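Local coordinates for protein 24-sterol C-methyltransferase (Haloferax volcanii, PDB 6F5Z) that is probably an S-adenosylmethionine-dependent methyltransferase, which binds S-adenosyl-L-homocysteine and forms a complex with the methyltransferase activator Trm112, at residues R4-A9 with I156-T161; F66-S71 with G92-L97. All coordinates share one frame; numbering follows the deposited sequence. Where two conformers were deposited one is given.

Contact 1. Residues R4-A9 with I156-T161; sequences RDEFDA and ISIDMT. With SAH (S-adenosyl-L-homocysteine), chain G.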
ATOM      1  N   ARG B   4      18.347  11.154  23.811  1.00 31.97           N
ATOM      2  CA  ARG B   4      18.542  10.282  24.972  1.00 33.48           C
ATOM      3  C   ARG B   4      17.976  10.923  26.247  1.00 38.17           C
ATOM      4  O   ARG B   4      17.406  10.193  27.050  1.00 39.92           O
ATOM      5  CB  ARG B   4      19.991   9.753  25.131  1.00 33.40           C
ATOM      6  CG  ARG B   4      21.021  10.681  25.744  1.00 43.70           C
ATOM      7  CD  ARG B   4      22.299   9.913  26.049  1.00 50.69           C
ATOM      8  NE  ARG B   4      22.077   8.843  27.030  1.00 59.64           N
ATOM      9  CZ  ARG B   4      23.001   7.970  27.423  1.00 73.18           C
ATOM     10  NH1 ARG B   4      22.699   7.032  28.312  1.00 58.57           N
ATOM     11  NH2 ARG B   4      24.233   8.027  26.932  1.00 58.47           N
ATOM     12  N   ASP B   5      18.016  12.271  26.385  1.00 35.27           N
ATOM     13  CA  ASP B   5      17.427  12.942  27.554  1.00 35.90           C
ATOM     14  C   ASP B   5      15.906  12.730  27.592  1.00 38.35           C
ATOM     15  O   ASP B   5      15.365  12.341  28.634  1.00 39.64           O
ATOM     16  CB  ASP B   5      17.737  14.449  27.561  1.00 38.72           C
ATOM     17  CG  ASP B   5      19.130  14.834  28.037  1.00 53.61           C
ATOM     18  OD1 ASP B   5      19.690  14.111  28.894  1.00 54.04           O
ATOM     19  OD2 ASP B   5      19.648  15.879  27.574  1.00 63.15           O
ATOM     20  N   GLU B   6      15.228  12.970  26.450  1.00 32.71           N
ATOM     21  CA  GLU B   6      13.779  12.853  26.294  1.00 31.11           C
ATOM     22  C   GLU B   6      13.281  11.415  26.416  1.00 30.48           C
ATOM     23  O   GLU B   6      12.204  11.207  26.983  1.00 29.80           O
ATOM     24  CB  GLU B   6      13.347  13.430  24.934  1.00 32.99           C
ATOM     25  CG  GLU B   6      11.841  13.460  24.675  1.00 40.48           C
ATOM     26  CD  GLU B   6      11.050  14.577  25.332  1.00 59.93           C
ATOM     27  OE1 GLU B   6      11.593  15.694  25.492  1.00 45.05           O
ATOM     28  OE2 GLU B   6       9.858  14.348  25.636  1.00 52.56           O
ATOM     29  N   PHE B   7      14.015  10.430  25.843  1.00 24.19           N
ATOM     30  CA  PHE B   7      13.485   9.073  25.834  1.00 23.32           C
ATOM     31  C   PHE B   7      14.079   8.078  26.842  1.00 28.88           C
ATOM     32  O   PHE B   7      13.594   6.948  26.901  1.00 27.61           O
ATOM     33  CB  PHE B   7      13.566   8.503  24.406  1.00 23.59           C
ATOM     34  CG  PHE B   7      12.609   9.244  23.505  1.00 22.45           C
ATOM     35  CD1 PHE B   7      11.259   8.910  23.475  1.00 25.02           C
ATOM     36  CD2 PHE B   7      13.049  10.302  22.721  1.00 22.80           C
ATOM     37  CE1 PHE B   7      10.361   9.638  22.676  1.00 24.55           C
ATOM     38  CE2 PHE B   7      12.155  11.003  21.899  1.00 24.91           C
ATOM     39  CZ  PHE B   7      10.827  10.656  21.877  1.00 23.60           C
ATOM     40  N   ASP B   8      15.056   8.463  27.677  1.00 30.61           N
ATOM     41  CA  ASP B   8      15.587   7.488  28.651  1.00 31.83           C
ATOM     42  C   ASP B   8      14.544   7.097  29.705  1.00 34.58           C
ATOM     43  O   ASP B   8      14.469   5.917  30.072  1.00 33.75           O
ATOM     44  CB  ASP B   8      16.911   7.950  29.272  1.00 35.38           C
ATOM     45  CG  ASP B   8      18.137   7.822  28.358  1.00 47.30           C
ATOM     46  OD1 ASP B   8      18.000   7.257  27.226  1.00 44.59           O
ATOM     47  OD2 ASP B   8      19.228   8.305  28.754  1.00 53.80           O
ATOM     48  N   ALA B   9      13.642   8.039  30.095  1.00 30.09           N
ATOM     49  CA  ALA B   9      12.563   7.725  31.039  1.00 29.76           C
ATOM     50  C   ALA B   9      11.547   6.778  30.386  1.00 32.80           C
ATOM     51  O   ALA B   9      10.897   5.979  31.068  1.00 34.55           O
ATOM     52  CB  ALA B   9      11.876   9.004  31.494  1.00 31.03           C
ATOM     53  N   ILE B 156       6.636  17.735  25.511  1.00 25.41           N
ATOM     54  CA  ILE B 156       7.805  17.188  24.832  1.00 25.20           C
ATOM     55  C   ILE B 156       8.791  18.309  24.542  1.00 28.33           C
ATOM     56  O   ILE B 156       8.408  19.317  23.948  1.00 28.28           O
ATOM     57  CB  ILE B 156       7.359  16.382  23.557  1.00 26.97           C
ATOM     58  CG1 ILE B 156       6.565  15.098  23.979  1.00 27.63           C
ATOM     59  CG2 ILE B 156       8.569  16.040  22.655  1.00 26.07           C
ATOM     60  CD1 ILE B 156       5.725  14.415  22.918  1.00 33.96           C
ATOM     61  N   SER B 157      10.058  18.136  24.976  1.00 28.33           N
ATOM     62  CA  SER B 157      11.113  19.160  24.818  1.00 29.06           C
ATOM     63  C   SER B 157      11.733  19.213  23.425  1.00 33.68           C
ATOM     64  O   SER B 157      12.395  20.197  23.098  1.00 36.46           O
ATOM     65  CB  SER B 157      12.196  19.013  25.887  1.00 34.04           C
ATOM     66  OG  SER B 157      11.621  19.157  27.178  1.00 45.26           O
ATOM     67  N   ILE B 158      11.519  18.173  22.604  1.00 27.35           N
ATOM     68  CA  ILE B 158      12.015  18.119  21.213  1.00 26.46           C
ATOM     69  C   ILE B 158      10.972  18.820  20.321  1.00 27.10           C
ATOM     70  O   ILE B 158       9.765  18.631  20.514  1.00 25.43           O
ATOM     71  CB  ILE B 158      12.188  16.627  20.792  1.00 30.03           C
ATOM     72  CG1 ILE B 158      13.325  15.967  21.581  1.00 31.72           C
ATOM     73  CG2 ILE B 158      12.372  16.451  19.245  1.00 32.42           C
ATOM     74  CD1 ILE B 158      13.393  14.436  21.391  1.00 42.05           C
ATOM     75  N   ASP B 159      11.434  19.579  19.332  1.00 24.04           N
ATOM     76  CA  ASP B 159      10.572  20.242  18.360  1.00 24.32           C
ATOM     77  C   ASP B 159      10.071  19.162  17.399  1.00 27.20           C
ATOM     78  O   ASP B 159      10.859  18.559  16.652  1.00 30.18           O
ATOM     79  CB  ASP B 159      11.351  21.304  17.575  1.00 27.90           C
ATOM     80  CG  ASP B 159      11.905  22.433  18.427  1.00 48.63           C
ATOM     81  OD1 ASP B 159      11.135  23.006  19.234  1.00 49.32           O
ATOM     82  OD2 ASP B 159      13.101  22.777  18.251  1.00 61.66           O
ATOM     83  N   MET B 160       8.769  18.919  17.447  1.00 19.14           N
ATOM     84  CA  MET B 160       8.074  17.907  16.649  0.50 16.91           C
ATOM     85  C   MET B 160       7.563  18.485  15.308  1.00 21.96           C
ATOM     86  O   MET B 160       7.189  19.668  15.248  1.00 21.93           O
ATOM     87  CB  MET B 160       6.893  17.366  17.473  0.50 16.91           C
ATOM     88  CG  MET B 160       7.327  16.788  18.827  0.50 16.93           C
ATOM     89  SD  MET B 160       5.935  16.632  19.979  0.50 17.07           S
ATOM     90  CE  MET B 160       5.101  15.208  19.275  0.50 12.95           C
ATOM     91  N   THR B 161       7.473  17.644  14.263  1.00 17.74           N
ATOM     92  CA  THR B 161       6.947  18.057  12.976  1.00 16.73           C
ATOM     93  C   THR B 161       5.503  17.573  12.897  1.00 18.83           C
ATOM     94  O   THR B 161       5.231  16.374  13.027  1.00 17.03           O
ATOM     95  CB  THR B 161       7.837  17.524  11.853  1.00 23.28           C
ATOM     96  OG1 THR B 161       9.070  18.251  11.906  1.00 23.63           O
ATOM     97  CG2 THR B 161       7.208  17.725  10.459  1.00 24.87           C
TER
HETATM   98  N   SAH G 302       8.683   2.508  17.542  1.00 16.14           N
HETATM   99  CA  SAH G 302       8.496   2.324  19.007  1.00 16.51           C
HETATM  100  CB  SAH G 302       9.021   3.530  19.882  1.00 16.79           C
HETATM  101  CG  SAH G 302       8.263   4.829  19.626  1.00 16.66           C
HETATM  102  SD  SAH G 302       8.907   6.171  20.693  1.00 18.64           S
HETATM  103  C   SAH G 302       7.014   2.049  19.373  1.00 19.61           C
HETATM  104  O   SAH G 302       6.204   1.996  18.351  1.00 18.62           O
HETATM  105  OXT SAH G 302       6.656   1.884  20.516  1.00 19.41           O
HETATM  106  C5' SAH G 302      10.097   7.015  19.623  1.00 18.81           C
HETATM  107  C4' SAH G 302      11.437   6.309  19.531  1.00 17.68           C
HETATM  108  O4' SAH G 302      12.246   7.022  18.559  1.00 19.14           O
HETATM  109  C3' SAH G 302      12.195   6.364  20.862  1.00 20.44           C
HETATM  110  O3' SAH G 302      12.698   5.088  21.259  1.00 21.78           O
HETATM  111  C2' SAH G 302      13.247   7.455  20.632  1.00 20.64           C
HETATM  112  O2' SAH G 302      14.446   7.316  21.391  1.00 20.81           O
HETATM  113  C1' SAH G 302      13.504   7.346  19.130  1.00 19.36           C
HETATM  114  N9  SAH G 302      13.973   8.582  18.500  1.00 18.34           N
HETATM  115  C8  SAH G 302      13.362   9.812  18.534  1.00 20.31           C
HETATM  116  N7  SAH G 302      13.981  10.735  17.839  1.00 20.60           N
HETATM  117  C5  SAH G 302      15.074  10.068  17.304  1.00 19.08           C
HETATM  118  C6  SAH G 302      16.133  10.489  16.469  1.00 22.20           C
HETATM  119  N6  SAH G 302      16.289  11.746  16.032  1.00 24.79           N
HETATM  120  N1  SAH G 302      17.068   9.569  16.124  1.00 20.34           N
HETATM  121  C2  SAH G 302      16.958   8.323  16.606  1.00 17.90           C
HETATM  122  N3  SAH G 302      16.010   7.812  17.396  1.00 18.96           N
HETATM  123  C4  SAH G 302      15.082   8.740  17.709  1.00 17.93           C
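Glu6 on the N-terminal helix 3-11 and Ser157 in the irregular loop 156-161 mark the closest backbone approach, with their CA atoms 7.0 Å apart. One hydrogen bond joins the segments. The backbone N-H of Ser157 donates to Glu6 OE1, with 2.9 Å between Ser157 N and Glu6 OE1. The bond is bent, with an angle of 146° at the hydrogen. The donor arrives on the syn side of OE1, 33° out of the carboxylate plane. Glu6 reaches it with CG anti to its own backbone N (chi1 -176°) and a bend at the next torsion, which turns the carboxylate onto the loop. Glu6 OE2 lies 3.6 Å from Ile156 CA and close to its CG2; the two side chains cross at about a right angle.

Apolar packing backs up the bond. The CD1 methyl of Ile158 fits against both helix residues, 3.7 Å from Glu6 CB and 3.7 Å from Phe7 CE2. The Phe7 ring is packed between two groups. SAH C2' lies 3.4 Å above one face, toward the rim. Glu6 CG lies over the opposite face. Phe7 thus forms part of the S-adenosyl-L-homocysteine pocket. With an alanine here in place of Glu6, the Ser157 N-H would probably lose its carboxylate partner, and the Phe7 ring would lose the CG packing on the face turned away from SAH.

Tyr115 meets Phe7 edge-to-face and also touches Ile156, so it borders both segments. Near the start of the helix, Arg4 forms a salt bridge with Glu73 of helix 72-80. The loop leads from strand 134-140 to helix 165-174, and at Thr161 it is hydrogen-bonded through the backbone to Tyr114. Helix 3-11 lies against this loop next to the ribose.

Contact 2. Residues F66-S71 with G92-L97; sequences FGLDGS and GDFDDL. With SAH (S-adenosyl-L-homocysteine), chain G.
Asp69 OD1 is gripped by two donors. The ribose hydroxyl SAH O2' donates to Asp69 OD1 at 2.6 Å. Ser71 N donates to the anti lone pair of Asp69 OD1 at 3.0 Å, closing an Asx turn. Asp69 OD2 takes SAH O3' at 2.7 Å and also the N-H of Gly48. Both ribose hydroxyls are therefore held by one carboxylate. An acidic residue at the end of the second strand is the usual ribose ligand of Rossmann-like class I methyltransferases, and Asp69 ends strand 64-69 here.

Gly92 N donates to Asp69 O at 3.0 Å, from well above the carbonyl plane; this is the backbone link between the segments. The loop after strand 87-91 borders the adenine. Phe94 N donates to SAH N1 at 3.3 Å, and Asp93 OD1 takes a weak bond from SAH N6. Asp93 OD2 accepts from Asp95 N in another Asx turn, within the type I turn from Asp93 to Asp96. The Phe94 ring lies against the base, with SAH N1 3.4 Å above one face. Leu68 CD2 touches the edge of this ring at Phe94 CE1, 3.8 Å away, and also packs on Gly92. A side chain on Gly92 would run into Leu68 CD1; one on Gly70 would be crowded by SAH C2. Leu97 packs on Leu68 and on helix 119-129.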
ATOM      1  N   PHE B  66      17.647  -4.386  11.670  1.00 15.38           N
ATOM      2  CA  PHE B  66      18.458  -3.408  12.390  1.00 16.07           C
ATOM      3  C   PHE B  66      17.510  -2.447  13.075  1.00 17.86           C
ATOM      4  O   PHE B  66      16.744  -1.770  12.379  1.00 16.90           O
ATOM      5  CB  PHE B  66      19.363  -2.603  11.456  1.00 16.96           C
ATOM      6  CG  PHE B  66      20.368  -3.413  10.694  1.00 18.12           C
ATOM      7  CD1 PHE B  66      20.002  -4.094   9.537  1.00 19.36           C
ATOM      8  CD2 PHE B  66      21.680  -3.507  11.133  1.00 20.44           C
ATOM      9  CE1 PHE B  66      20.920  -4.889   8.856  1.00 19.50           C
ATOM     10  CE2 PHE B  66      22.614  -4.271  10.427  1.00 21.02           C
ATOM     11  CZ  PHE B  66      22.230  -4.966   9.301  1.00 20.00           C
ATOM     12  N   GLY B  67      17.553  -2.402  14.403  1.00 17.13           N
ATOM     13  CA  GLY B  67      16.719  -1.503  15.188  1.00 17.44           C
ATOM     14  C   GLY B  67      17.577  -0.338  15.639  1.00 20.60           C
ATOM     15  O   GLY B  67      18.488  -0.511  16.465  1.00 19.24           O
ATOM     16  N   LEU B  68      17.355   0.822  15.031  1.00 17.11           N
ATOM     17  CA  LEU B  68      18.151   2.018  15.286  1.00 17.44           C
ATOM     18  C   LEU B  68      17.388   2.906  16.292  1.00 19.77           C
ATOM     19  O   LEU B  68      16.170   3.093  16.169  1.00 16.51           O
ATOM     20  CB  LEU B  68      18.392   2.779  13.957  1.00 17.29           C
ATOM     21  CG  LEU B  68      19.172   4.104  14.056  1.00 19.69           C
ATOM     22  CD1 LEU B  68      19.993   4.333  12.821  1.00 20.04           C
ATOM     23  CD2 LEU B  68      18.217   5.341  14.189  1.00 21.30           C
ATOM     24  N   ASP B  69      18.106   3.454  17.293  1.00 17.97           N
ATOM     25  CA  ASP B  69      17.462   4.331  18.266  1.00 17.96           C
ATOM     26  C   ASP B  69      18.508   5.295  18.779  1.00 19.73           C
ATOM     27  O   ASP B  69      19.683   4.963  18.860  1.00 20.12           O
ATOM     28  CB  ASP B  69      16.813   3.550  19.410  1.00 19.35           C
ATOM     29  CG  ASP B  69      15.677   4.328  20.006  1.00 21.35           C
ATOM     30  OD1 ASP B  69      15.945   5.247  20.833  1.00 21.20           O
ATOM     31  OD2 ASP B  69      14.524   4.050  19.641  1.00 19.26           O
ATOM     32  N   GLY B  70      18.099   6.510  19.066  1.00 19.91           N
ATOM     33  CA  GLY B  70      19.032   7.503  19.601  1.00 19.92           C
ATOM     34  C   GLY B  70      19.244   7.366  21.104  1.00 26.42           C
ATOM     35  O   GLY B  70      20.081   8.077  21.669  1.00 27.73           O
ATOM     36  N   SER B  71      18.457   6.496  21.769  1.00 22.39           N
ATOM     37  CA  SER B  71      18.560   6.223  23.204  1.00 21.67           C
ATOM     38  C   SER B  71      19.341   4.926  23.442  1.00 24.84           C
ATOM     39  O   SER B  71      18.816   3.838  23.169  1.00 23.12           O
ATOM     40  CB  SER B  71      17.181   6.141  23.854  1.00 24.32           C
ATOM     41  OG  SER B  71      17.245   5.525  25.135  1.00 23.83           O
ATOM     42  N   GLY B  92      21.860   5.372  16.857  1.00 18.04           N
ATOM     43  CA  GLY B  92      22.026   6.211  15.696  1.00 18.75           C
ATOM     44  C   GLY B  92      21.055   7.372  15.706  1.00 19.42           C
ATOM     45  O   GLY B  92      20.239   7.498  16.637  1.00 19.09           O
ATOM     46  N   ASP B  93      21.137   8.200  14.658  1.00 18.70           N
ATOM     47  CA  ASP B  93      20.278   9.370  14.557  1.00 18.17           C
ATOM     48  C   ASP B  93      19.644   9.443  13.184  1.00 18.40           C
ATOM     49  O   ASP B  93      20.292   9.162  12.181  1.00 18.30           O
ATOM     50  CB  ASP B  93      21.063  10.664  14.870  1.00 19.96           C
ATOM     51  CG  ASP B  93      20.149  11.882  14.924  1.00 23.77           C
ATOM     52  OD1 ASP B  93      19.398  12.010  15.911  1.00 25.19           O
ATOM     53  OD2 ASP B  93      20.097  12.635  13.917  1.00 24.57           O
ATOM     54  N   PHE B  94      18.391   9.893  13.159  1.00 17.16           N
ATOM     55  CA  PHE B  94      17.613   9.984  11.937  1.00 16.86           C
ATOM     56  C   PHE B  94      18.192  10.920  10.896  1.00 20.33           C
ATOM     57  O   PHE B  94      17.808  10.832   9.730  1.00 19.47           O
ATOM     58  CB  PHE B  94      16.190  10.441  12.249  1.00 17.36           C
ATOM     59  CG  PHE B  94      15.360   9.500  13.083  1.00 18.43           C
ATOM     60  CD1 PHE B  94      15.740   8.177  13.257  1.00 18.24           C
ATOM     61  CD2 PHE B  94      14.158   9.921  13.634  1.00 18.82           C
ATOM     62  CE1 PHE B  94      14.982   7.322  14.039  1.00 18.33           C
ATOM     63  CE2 PHE B  94      13.388   9.064  14.407  1.00 19.39           C
ATOM     64  CZ  PHE B  94      13.791   7.758  14.584  1.00 17.65           C
ATOM     65  N   ASP B  95      19.099  11.830  11.310  1.00 18.73           N
ATOM     66  CA  ASP B  95      19.639  12.756  10.313  1.00 19.17           C
ATOM     67  C   ASP B  95      20.810  12.210   9.528  1.00 24.84           C
ATOM     68  O   ASP B  95      21.186  12.808   8.514  1.00 24.85           O
ATOM     69  CB  ASP B  95      20.001  14.112  10.950  1.00 21.00           C
ATOM     70  CG  ASP B  95      19.892  15.271   9.980  1.00 28.99           C
ATOM     71  OD1 ASP B  95      18.848  15.385   9.308  1.00 26.66           O
ATOM     72  OD2 ASP B  95      20.846  16.068   9.902  1.00 31.02           O
ATOM     73  N   ASP B  96      21.394  11.080   9.963  1.00 21.41           N
ATOM     74  CA  ASP B  96      22.544  10.522   9.229  1.00 21.06           C
ATOM     75  C   ASP B  96      22.500   9.023   9.419  1.00 22.87           C
ATOM     76  O   ASP B  96      22.994   8.518  10.442  1.00 22.35           O
ATOM     77  CB  ASP B  96      23.876  11.088   9.790  1.00 22.90           C
ATOM     78  CG  ASP B  96      24.104  12.572   9.536  1.00 38.13           C
ATOM     79  OD1 ASP B  96      24.347  12.939   8.373  1.00 38.98           O
ATOM     80  OD2 ASP B  96      24.022  13.363  10.504  1.00 42.69           O
ATOM     81  N   LEU B  97      21.829   8.311   8.486  1.00 19.06           N
ATOM     82  CA  LEU B  97      21.666   6.854   8.647  1.00 18.16           C
ATOM     83  C   LEU B  97      22.945   6.126   8.272  1.00 20.94           C
ATOM     84  O   LEU B  97      23.445   6.292   7.155  1.00 20.78           O
ATOM     85  CB  LEU B  97      20.474   6.319   7.862  1.00 18.33           C
ATOM     86  CG  LEU B  97      19.138   7.031   8.161  1.00 20.73           C
ATOM     87  CD1 LEU B  97      17.985   6.429   7.296  1.00 18.94           C
ATOM     88  CD2 LEU B  97      18.789   6.994   9.663  1.00 20.43           C
TER
HETATM   89  N   SAH G 302       8.683   2.508  17.542  1.00 16.14           N
HETATM   90  CA  SAH G 302       8.496   2.324  19.007  1.00 16.51           C
HETATM   91  CB  SAH G 302       9.021   3.530  19.882  1.00 16.79           C
HETATM   92  CG  SAH G 302       8.263   4.829  19.626  1.00 16.66           C
HETATM   93  SD  SAH G 302       8.907   6.171  20.693  1.00 18.64           S
HETATM   94  C   SAH G 302       7.014   2.049  19.373  1.00 19.61           C
HETATM   95  O   SAH G 302       6.204   1.996  18.351  1.00 18.62           O
HETATM   96  OXT SAH G 302       6.656   1.884  20.516  1.00 19.41           O
HETATM   97  C5' SAH G 302      10.097   7.015  19.623  1.00 18.81           C
HETATM   98  C4' SAH G 302      11.437   6.309  19.531  1.00 17.68           C
HETATM   99  O4' SAH G 302      12.246   7.022  18.559  1.00 19.14           O
HETATM  100  C3' SAH G 302      12.195   6.364  20.862  1.00 20.44           C
HETATM  101  O3' SAH G 302      12.698   5.088  21.259  1.00 21.78           O
HETATM  102  C2' SAH G 302      13.247   7.455  20.632  1.00 20.64           C
HETATM  103  O2' SAH G 302      14.446   7.316  21.391  1.00 20.81           O
HETATM  104  C1' SAH G 302      13.504   7.346  19.130  1.00 19.36           C
HETATM  105  N9  SAH G 302      13.973   8.582  18.500  1.00 18.34           N
HETATM  106  C8  SAH G 302      13.362   9.812  18.534  1.00 20.31           C
HETATM  107  N7  SAH G 302      13.981  10.735  17.839  1.00 20.60           N
HETATM  108  C5  SAH G 302      15.074  10.068  17.304  1.00 19.08           C
HETATM  109  C6  SAH G 302      16.133  10.489  16.469  1.00 22.20           C
HETATM  110  N6  SAH G 302      16.289  11.746  16.032  1.00 24.79           N
HETATM  111  N1  SAH G 302      17.068   9.569  16.124  1.00 20.34           N
HETATM  112  C2  SAH G 302      16.958   8.323  16.606  1.00 17.90           C
HETATM  113  N3  SAH G 302      16.010   7.812  17.396  1.00 18.96           N
HETATM  114  C4  SAH G 302      15.082   8.740  17.709  1.00 17.93           C

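The two contacts meet directly and share one ligand, with centres about 14 Å apart. Asp8 OD1 of contact 1 lies 2.8 Å from Ser71 OG of contact 2, a probable hydrogen bond. Beside it, Arg4 CB packs on Gly70 O at 3.8 Å. Ser71 OG also caps Met74 N, which would link helix 3-11 to the start of helix 72-80. Around SAH the roles divide: contact 2 binds the ribose hydroxyls and the adenine, while contact 1 adds the Phe7 ring over the sugar. SAH O2' lies between them, with Phe7 CB 3.4 Å away. Tyr51, His23, Gly46 and Met110 make further hydrogen bonds to the ligand.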